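Local coordinates for immunity protein (Neisseria meningitidis, PDB 4Q7O) that probably protects its own cell by neutralising the partner toxin of a contact-dependent growth-inhibition system, at residues 8-21 and 106-118. Sequence-based numbering, arbitrary orientation.
Sequences IFLNLNKKSINNNH and LAYHYFNIAISDF
Asp117 meets the first turn of helix 10-18 in a near-antiparallel helix pair: the N-to-C directions of helix 10-18 and segment 106-118 lie 151° apart, with the axes 8.0 Å apart at closest. The pair illustrates how an interhelical carboxylate can serve backbone amides at a helix start. Asp117 OD2 accepts from Leu12 N at 2.8 Å through its syn lone pair, while OD1 of the same carboxylate takes the longer bond from Asn11 N, which arrives on the syn side but tilted out of the carboxylate plane. Being at the amino end of a helix probably favours the charged form of this buried acid. One water further ties OD1 to Asn11 ND2 and Ser116 OG; a second bridges the carbonyls of Ile8 and Asp117.

Midway, Leu12 is a knob among Tyr110, Ile113, Ala114 and Asp117. A chi1 of -177° swings the Leu12 branch away from its own amide and across Tyr110 at about a right angle, where Leu12 CD2 lies 4.0 Å from CD1 of the Tyr110 ring. Phe9 turns the edge of its ring to the carbonyl of Ala114, Phe9 CE1 lying 3.5 Å from Ala114 O, and its side chain also touches Glu29 of helix 22-34. On the exposed flank, the bent chain of Lys15 brings CE to the edge of the His109 ring.

Beyond the far end of helix 10-18, where Asn20 completes a Schellman motif, the phenol of Tyr110 is gripped twice. Asn19 ND2 donates to Tyr110 OH at 2.9 Å, with the oxygen lying in the amide plane, and His21 ND1 shares a hydrogen bond with the same Tyr110 OH at 2.7 Å, the two rings rim to rim with planes 86° apart.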
ATOM      1  N   ILE B   8     -10.086   3.770   6.822  1.00 15.02           N
ATOM      2  CA  ILE B   8     -11.447   3.804   6.276  1.00 11.92           C
ATOM      3  C   ILE B   8     -11.592   3.139   4.903  1.00  9.10           C
ATOM      4  O   ILE B   8     -12.708   2.900   4.443  1.00  8.72           O
ATOM      5  CB  ILE B   8     -12.025   5.243   6.163  1.00 12.60           C
ATOM      6  CG1 ILE B   8     -11.269   6.053   5.106  1.00 13.87           C
ATOM      7  CG2 ILE B   8     -12.020   5.938   7.512  1.00 13.54           C
ATOM      8  CD1 ILE B   8     -12.020   7.276   4.619  1.00 14.16           C
ATOM      9  N   PHE B   9     -10.477   2.848   4.244  1.00  8.55           N
ATOM     10  CA  PHE B   9     -10.535   2.319   2.883  1.00  7.55           C
ATOM     11  C   PHE B   9     -10.633   0.801   2.874  1.00  7.77           C
ATOM     12  O   PHE B   9      -9.800   0.103   2.298  1.00  8.75           O
ATOM     13  CB  PHE B   9      -9.352   2.825   2.056  1.00  7.44           C
ATOM     14  CG  PHE B   9      -9.420   4.297   1.778  1.00  8.15           C
ATOM     15  CD1 PHE B   9     -10.346   4.796   0.870  1.00  8.79           C
ATOM     16  CD2 PHE B   9      -8.602   5.189   2.455  1.00  9.34           C
ATOM     17  CE1 PHE B   9     -10.441   6.167   0.619  1.00  9.06           C
ATOM     18  CE2 PHE B   9      -8.685   6.555   2.201  1.00  9.68           C
ATOM     19  CZ  PHE B   9      -9.606   7.042   1.282  1.00 10.14           C
ATOM     20  N   LEU B  10     -11.684   0.297   3.501  1.00  7.57           N
ATOM     21  CA  LEU B  10     -11.809  -1.136   3.717  1.00  7.47           C
ATOM     22  C   LEU B  10     -11.921  -1.899   2.403  1.00  7.46           C
ATOM     23  O   LEU B  10     -11.174  -2.847   2.153  1.00  9.46           O
ATOM     24  CB  LEU B  10     -13.009  -1.439   4.616  1.00  7.51           C
ATOM     25  CG  LEU B  10     -12.944  -0.801   6.007  1.00  9.90           C
ATOM     26  CD1 LEU B  10     -14.177  -1.150   6.824  1.00 12.11           C
ATOM     27  CD2 LEU B  10     -11.682  -1.230   6.741  1.00 11.80           C
ATOM     28  N   ASN B  11     -12.850  -1.481   1.554  1.00  6.88           N
ATOM     29  CA  ASN B  11     -13.047  -2.170   0.285  1.00  7.26           C
ATOM     30  C   ASN B  11     -11.967  -1.876  -0.748  1.00  7.36           C
ATOM     31  O   ASN B  11     -11.583  -2.755  -1.528  1.00  7.99           O
ATOM     32  CB  ASN B  11     -14.444  -1.906  -0.256  1.00  8.14           C
ATOM     33  CG  ASN B  11     -15.508  -2.474   0.654  1.00 10.31           C
ATOM     34  OD1 ASN B  11     -15.380  -3.605   1.134  1.00 12.65           O
ATOM     35  ND2 ASN B  11     -16.544  -1.691   0.927  1.00 11.00           N
ATOM     36  N   LEU B  12     -11.456  -0.651  -0.735  1.00  7.52           N
ATOM     37  CA  LEU B  12     -10.364  -0.282  -1.635  1.00  7.52           C
ATOM     38  C   LEU B  12      -9.131  -1.111  -1.348  1.00  7.37           C
ATOM     39  O   LEU B  12      -8.517  -1.644  -2.265  1.00  7.74           O
ATOM     40  CB  LEU B  12     -10.046   1.213  -1.511  1.00  8.22           C
ATOM     41  CG  LEU B  12      -8.977   1.882  -2.390  1.00  9.04           C
ATOM     42  CD1 LEU B  12      -7.565   1.692  -1.843  1.00 12.06           C
ATOM     43  CD2 LEU B  12      -9.075   1.425  -3.853  1.00  8.49           C
ATOM     44  N   ASN B  13      -8.758  -1.207  -0.077  1.00  7.30           N
ATOM     45  CA  ASN B  13      -7.567  -1.956   0.287  1.00  6.71           C
ATOM     46  C   ASN B  13      -7.695  -3.423  -0.060  1.00  7.54           C
ATOM     47  O   ASN B  13      -6.752  -4.027  -0.554  1.00  7.95           O
ATOM     48  CB  ASN B  13      -7.254  -1.808   1.784  1.00  8.29           C
ATOM     49  CG  ASN B  13      -6.392  -0.602   2.083  1.00 11.54           C
ATOM     50  OD1 ASN B  13      -5.192  -0.592   1.784  1.00 13.36           O
ATOM     51  ND2 ASN B  13      -6.983   0.407   2.710  1.00 14.16           N
ATOM     52  N   LYS B  14      -8.852  -4.011   0.217  1.00  7.57           N
ATOM     53  CA  LYS B  14      -9.050  -5.423  -0.099  1.00  8.35           C
ATOM     54  C   LYS B  14      -8.800  -5.683  -1.586  1.00  8.20           C
ATOM     55  O   LYS B  14      -8.021  -6.566  -1.957  1.00  9.08           O
ATOM     56  CB  LYS B  14     -10.455  -5.861   0.306  1.00  9.49           C
ATOM     57  CG  LYS B  14     -10.812  -7.277  -0.089  1.00 12.30           C
ATOM     58  CD  LYS B  14     -12.147  -7.683   0.528  1.00 15.95           C
ATOM     59  CE  LYS B  14     -12.564  -9.076   0.097  1.00 20.98           C
ATOM     60  NZ  LYS B  14     -13.849  -9.491   0.738  1.00 23.78           N
ATOM     61  N   LYS B  15      -9.435  -4.892  -2.439  1.00  7.11           N
ATOM     62  CA  LYS B  15      -9.328  -5.123  -3.871  1.00  8.21           C
ATOM     63  C   LYS B  15      -7.926  -4.834  -4.379  1.00  7.28           C
ATOM     64  O   LYS B  15      -7.340  -5.642  -5.091  1.00  7.90           O
ATOM     65  CB  LYS B  15     -10.358  -4.300  -4.647  1.00 10.26           C
ATOM     66  CG  LYS B  15     -10.507  -4.719  -6.098  1.00 13.64           C
ATOM     67  CD  LYS B  15     -11.480  -5.893  -6.227  1.00 17.83           C
ATOM     68  CE  LYS B  15     -12.927  -5.442  -6.063  1.00 20.35           C
ATOM     69  NZ  LYS B  15     -13.889  -6.579  -6.117  1.00 22.49           N
ATOM     70  N   SER B  16      -7.367  -3.700  -3.981  1.00  7.37           N
ATOM     71  CA  SER B  16      -6.060  -3.323  -4.487  1.00  7.29           C
ATOM     72  C   SER B  16      -4.952  -4.275  -4.013  1.00  6.75           C
ATOM     73  O   SER B  16      -4.092  -4.666  -4.804  1.00  7.66           O
ATOM     74  CB  SER B  16      -5.746  -1.857  -4.165  1.00  7.88           C
ATOM     75  OG  SER B  16      -5.746  -1.627  -2.768  1.00  8.31           O
ATOM     76  N   ILE B  17      -4.975  -4.653  -2.738  1.00  6.80           N
ATOM     77  CA  ILE B  17      -3.998  -5.604  -2.221  1.00  7.15           C
ATOM     78  C   ILE B  17      -4.124  -6.952  -2.923  1.00  6.25           C
ATOM     79  O   ILE B  17      -3.124  -7.550  -3.326  1.00  6.59           O
ATOM     80  CB  ILE B  17      -4.110  -5.753  -0.684  1.00  7.13           C
ATOM     81  CG1 ILE B  17      -3.632  -4.465  -0.009  1.00  9.54           C
ATOM     82  CG2 ILE B  17      -3.318  -6.961  -0.179  1.00  9.46           C
ATOM     83  CD1 ILE B  17      -3.998  -4.389   1.454  1.00 11.99           C
ATOM     84  N   ASN B  18      -5.349  -7.430  -3.104  1.00  6.53           N
ATOM     85  CA  ASN B  18      -5.532  -8.706  -3.786  1.00  7.48           C
ATOM     86  C   ASN B  18      -5.105  -8.673  -5.253  1.00  7.73           C
ATOM     87  O   ASN B  18      -4.798  -9.711  -5.834  1.00  9.25           O
ATOM     88  CB  ASN B  18      -6.967  -9.213  -3.627  1.00  8.78           C
ATOM     89  CG  ASN B  18      -7.216  -9.808  -2.258  1.00 11.28           C
ATOM     90  OD1 ASN B  18      -6.292 -10.317  -1.613  1.00 13.12           O
ATOM     91  ND2 ASN B  18      -8.459  -9.748  -1.804  1.00 11.36           N
ATOM     92  N   ASN B  19      -5.077  -7.481  -5.839  1.00  6.63           N
ATOM     93  CA  ASN B  19      -4.605  -7.300  -7.218  1.00  6.98           C
ATOM     94  C   ASN B  19      -3.115  -6.951  -7.315  1.00  7.03           C
ATOM     95  O   ASN B  19      -2.613  -6.678  -8.415  1.00  8.58           O
ATOM     96  CB  ASN B  19      -5.414  -6.208  -7.928  1.00  6.99           C
ATOM     97  CG  ASN B  19      -6.845  -6.633  -8.241  1.00  6.94           C
ATOM     98  OD1 ASN B  19      -7.173  -7.824  -8.247  1.00 10.58           O
ATOM     99  ND2 ASN B  19      -7.704  -5.651  -8.535  1.00  7.06           N
ATOM    100  N   ASN B  20      -2.419  -6.927  -6.174  1.00  6.67           N
ATOM    101  CA  ASN B  20      -0.995  -6.573  -6.130  1.00  7.45           C
ATOM    102  C   ASN B  20      -0.778  -5.113  -6.545  1.00  7.58           C
ATOM    103  O   ASN B  20       0.290  -4.732  -7.016  1.00  9.65           O
ATOM    104  CB  ASN B  20      -0.156  -7.530  -6.992  1.00  8.93           C
ATOM    105  CG  ASN B  20       1.281  -7.660  -6.516  1.00 11.89           C
ATOM    106  OD1 ASN B  20       1.621  -7.316  -5.380  1.00 11.88           O
ATOM    107  ND2 ASN B  20       2.137  -8.180  -7.393  1.00 15.06           N
ATOM    108  N   HIS B  21      -1.804  -4.291  -6.356  1.00  6.18           N
ATOM    109  CA  HIS B  21      -1.722  -2.865  -6.685  1.00  5.53           C
ATOM    110  C   HIS B  21      -1.635  -2.013  -5.431  1.00  6.11           C
ATOM    111  O   HIS B  21      -2.425  -1.086  -5.231  1.00  6.82           O
ATOM    112  CB  HIS B  21      -2.910  -2.460  -7.556  1.00  6.72           C
ATOM    113  CG  HIS B  21      -2.893  -3.116  -8.901  1.00  6.43           C
ATOM    114  ND1 HIS B  21      -4.025  -3.274  -9.672  1.00  7.20           N
ATOM    115  CD2 HIS B  21      -1.874  -3.654  -9.614  1.00  6.23           C
ATOM    116  CE1 HIS B  21      -3.702  -3.880 -10.797  1.00  7.72           C
ATOM    117  NE2 HIS B  21      -2.402  -4.119 -10.790  1.00  6.86           N
ATOM    118  N   LEU B 106      -9.737   0.096 -14.970  1.00  6.43           N
ATOM    119  CA  LEU B 106      -9.441  -0.403 -13.631  1.00  6.67           C
ATOM    120  C   LEU B 106      -9.261   0.744 -12.648  1.00  6.47           C
ATOM    121  O   LEU B 106      -9.711   0.663 -11.509  1.00  6.51           O
ATOM    122  CB  LEU B 106      -8.215  -1.325 -13.646  1.00  6.76           C
ATOM    123  CG  LEU B 106      -7.783  -1.843 -12.269  1.00  7.33           C
ATOM    124  CD1 LEU B 106      -8.879  -2.657 -11.593  1.00  8.81           C
ATOM    125  CD2 LEU B 106      -6.517  -2.665 -12.377  1.00  8.51           C
ATOM    126  N   ALA B 107      -8.621   1.825 -13.087  1.00  6.03           N
ATOM    127  CA  ALA B 107      -8.509   3.008 -12.233  1.00  6.23           C
ATOM    128  C   ALA B 107      -9.881   3.530 -11.810  1.00  6.11           C
ATOM    129  O   ALA B 107     -10.098   3.830 -10.634  1.00  6.95           O
ATOM    130  CB  ALA B 107      -7.721   4.104 -12.922  1.00  7.78           C
ATOM    131  N   TYR B 108     -10.812   3.634 -12.753  1.00  6.90           N
ATOM    132  CA  TYR B 108     -12.164   4.061 -12.393  1.00  7.27           C
ATOM    133  C   TYR B 108     -12.832   3.115 -11.393  1.00  7.61           C
ATOM    134  O   TYR B 108     -13.536   3.557 -10.493  1.00  8.22           O
ATOM    135  CB  TYR B 108     -13.039   4.241 -13.632  1.00  9.88           C
ATOM    136  CG  TYR B 108     -12.965   5.634 -14.202  1.00 13.23           C
ATOM    137  CD1 TYR B 108     -13.754   6.661 -13.686  1.00 15.76           C
ATOM    138  CD2 TYR B 108     -12.110   5.932 -15.245  1.00 15.61           C
ATOM    139  CE1 TYR B 108     -13.691   7.944 -14.205  1.00 17.25           C
ATOM    140  CE2 TYR B 108     -12.045   7.216 -15.776  1.00 15.75           C
ATOM    141  CZ  TYR B 108     -12.835   8.215 -15.251  1.00 17.50           C
ATOM    142  OH  TYR B 108     -12.760   9.488 -15.768  1.00 20.38           O
ATOM    143  N   HIS B 109     -12.612   1.818 -11.570  1.00  7.76           N
ATOM    144  CA  HIS B 109     -13.068   0.793 -10.634  1.00  8.08           C
ATOM    145  C   HIS B 109     -12.535   1.105  -9.233  1.00  7.12           C
ATOM    146  O   HIS B 109     -13.299   1.168  -8.266  1.00  7.77           O
ATOM    147  CB  HIS B 109     -12.574  -0.564 -11.154  1.00 10.40           C
ATOM    148  CG  HIS B 109     -12.894  -1.742 -10.287  1.00 15.29           C
ATOM    149  ND1 HIS B 109     -14.170  -2.241 -10.143  1.00 18.16           N
ATOM    150  CD2 HIS B 109     -12.084  -2.577  -9.594  1.00 16.72           C
ATOM    151  CE1 HIS B 109     -14.138  -3.310  -9.364  1.00 17.80           C
ATOM    152  NE2 HIS B 109     -12.884  -3.538  -9.020  1.00 18.41           N
ATOM    153  N   TYR B 110     -11.233   1.342  -9.122  1.00  6.22           N
ATOM    154  CA  TYR B 110     -10.654   1.691  -7.826  1.00  5.83           C
ATOM    155  C   TYR B 110     -11.201   2.996  -7.261  1.00  6.00           C
ATOM    156  O   TYR B 110     -11.485   3.083  -6.072  1.00  7.06           O
ATOM    157  CB  TYR B 110      -9.137   1.789  -7.921  1.00  5.72           C
ATOM    158  CG  TYR B 110      -8.406   0.471  -8.029  1.00  5.94           C
ATOM    159  CD1 TYR B 110      -8.776  -0.624  -7.255  1.00  7.36           C
ATOM    160  CD2 TYR B 110      -7.321   0.332  -8.892  1.00  5.31           C
ATOM    161  CE1 TYR B 110      -8.091  -1.821  -7.337  1.00  7.24           C
ATOM    162  CE2 TYR B 110      -6.625  -0.870  -8.981  1.00  6.02           C
ATOM    163  CZ  TYR B 110      -7.019  -1.942  -8.206  1.00  6.44           C
ATOM    164  OH  TYR B 110      -6.337  -3.128  -8.282  1.00  7.62           O
ATOM    165  N   PHE B 111     -11.326   4.016  -8.102  1.00  5.56           N
ATOM    166  CA  PHE B 111     -11.812   5.311  -7.627  1.00  6.65           C
ATOM    167  C   PHE B 111     -13.251   5.228  -7.125  1.00  7.50           C
ATOM    168  O   PHE B 111     -13.620   5.872  -6.143  1.00  7.45           O
ATOM    169  CB  PHE B 111     -11.664   6.385  -8.709  1.00  8.30           C
ATOM    170  CG  PHE B 111     -10.313   7.041  -8.721  1.00  9.08           C
ATOM    171  CD1 PHE B 111      -9.150   6.283  -8.825  1.00 10.43           C
ATOM    172  CD2 PHE B 111     -10.199   8.418  -8.609  1.00 10.33           C
ATOM    173  CE1 PHE B 111      -7.902   6.891  -8.831  1.00 11.04           C
ATOM    174  CE2 PHE B 111      -8.954   9.031  -8.615  1.00 11.12           C
ATOM    175  CZ  PHE B 111      -7.807   8.267  -8.728  1.00 11.06           C
ATOM    176  N   ASN B 112     -14.061   4.423  -7.798  1.00  6.88           N
ATOM    177  CA  ASN B 112     -15.448   4.262  -7.400  1.00  7.21           C
ATOM    178  C   ASN B 112     -15.536   3.552  -6.048  1.00  7.70           C
ATOM    179  O   ASN B 112     -16.358   3.903  -5.195  1.00  9.52           O
ATOM    180  CB  ASN B 112     -16.215   3.497  -8.476  1.00 10.30           C
ATOM    181  CG  ASN B 112     -17.699   3.502  -8.228  1.00 15.53           C
ATOM    182  OD1 ASN B 112     -18.332   4.562  -8.173  1.00 17.77           O
ATOM    183  ND2 ASN B 112     -18.270   2.319  -8.090  1.00 18.68           N
ATOM    184  N   ILE B 113     -14.670   2.566  -5.849  1.00  7.19           N
ATOM    185  CA  ILE B 113     -14.582   1.885  -4.559  1.00  6.57           C
ATOM    186  C   ILE B 113     -14.058   2.815  -3.463  1.00  7.16           C
ATOM    187  O   ILE B 113     -14.609   2.870  -2.359  1.00  7.32           O
ATOM    188  CB  ILE B 113     -13.700   0.631  -4.661  1.00  7.18           C
ATOM    189  CG1 ILE B 113     -14.352  -0.401  -5.586  1.00  8.53           C
ATOM    190  CG2 ILE B 113     -13.465   0.025  -3.289  1.00  8.47           C
ATOM    191  CD1 ILE B 113     -13.423  -1.533  -5.975  1.00 10.62           C
ATOM    192  N   ALA B 114     -13.002   3.559  -3.773  1.00  6.56           N
ATOM    193  CA  ALA B 114     -12.408   4.486  -2.809  1.00  6.79           C
ATOM    194  C   ALA B 114     -13.373   5.585  -2.370  1.00  7.11           C
ATOM    195  O   ALA B 114     -13.456   5.905  -1.185  1.00  7.43           O
ATOM    196  CB  ALA B 114     -11.135   5.095  -3.363  1.00  7.73           C
ATOM    197  N   ILE B 115     -14.102   6.170  -3.312  1.00  7.47           N
ATOM    198  CA  ILE B 115     -15.018   7.245  -2.945  1.00  7.77           C
ATOM    199  C   ILE B 115     -16.205   6.697  -2.148  1.00  6.81           C
ATOM    200  O   ILE B 115     -16.746   7.374  -1.281  1.00  7.87           O
ATOM    201  CB  ILE B 115     -15.450   8.090  -4.161  1.00  9.29           C
ATOM    202  CG1 ILE B 115     -15.929   9.478  -3.706  1.00  8.34           C
ATOM    203  CG2 ILE B 115     -16.509   7.370  -5.001  1.00 10.07           C
ATOM    204  CD1 ILE B 115     -16.253  10.407  -4.871  1.00  9.71           C
ATOM    205  N   SER B 116     -16.577   5.452  -2.430  1.00  6.72           N
ATOM    206  CA  SER B 116     -17.573   4.744  -1.643  1.00  7.25           C
ATOM    207  C   SER B 116     -17.104   4.580  -0.196  1.00  7.18           C
ATOM    208  O   SER B 116     -17.852   4.885   0.739  1.00  7.16           O
ATOM    209  CB  SER B 116     -17.850   3.371  -2.251  1.00  8.86           C
ATOM    210  OG  SER B 116     -18.668   2.610  -1.390  1.00  9.98           O
ATOM    211  N   ASP B 117     -15.883   4.075  -0.014  1.00  7.34           N
ATOM    212  CA  ASP B 117     -15.308   3.967   1.330  1.00  7.48           C
ATOM    213  C   ASP B 117     -15.367   5.316   2.039  1.00  7.48           C
ATOM    214  O   ASP B 117     -15.749   5.403   3.211  1.00  7.55           O
ATOM    215  CB  ASP B 117     -13.838   3.511   1.285  1.00  9.44           C
ATOM    216  CG  ASP B 117     -13.668   2.033   0.940  1.00 10.43           C
ATOM    217  OD1 ASP B 117     -14.601   1.233   1.152  1.00 12.07           O
ATOM    218  OD2 ASP B 117     -12.567   1.665   0.475  1.00 10.25           O
ATOM    219  N   PHE B 118     -14.998   6.368   1.318  1.00  6.95           N
ATOM    220  CA  PHE B 118     -14.958   7.703   1.898  1.00  6.86           C
ATOM    221  C   PHE B 118     -16.342   8.200   2.324  1.00  7.34           C
ATOM    222  O   PHE B 118     -16.521   8.676   3.448  1.00  8.04           O
ATOM    223  CB  PHE B 118     -14.308   8.698   0.931  1.00  7.87           C
ATOM    224  CG  PHE B 118     -14.309  10.109   1.444  1.00  9.43           C
ATOM    225  CD1 PHE B 118     -13.448  10.489   2.467  1.00 11.17           C
ATOM    226  CD2 PHE B 118     -15.181  11.050   0.925  1.00 11.92           C
ATOM    227  CE1 PHE B 118     -13.455  11.789   2.951  1.00 11.96           C
ATOM    228  CE2 PHE B 118     -15.194  12.353   1.409  1.00 12.29           C
ATOM    229  CZ  PHE B 118     -14.330  12.722   2.421  1.00 11.65           C
TER
HETATM  230  O   HOH W   1     -15.349   3.312   4.965  1.00  8.48           O
HETATM  231  O   HOH W   2     -16.842   0.809  -0.389  1.00 14.95           O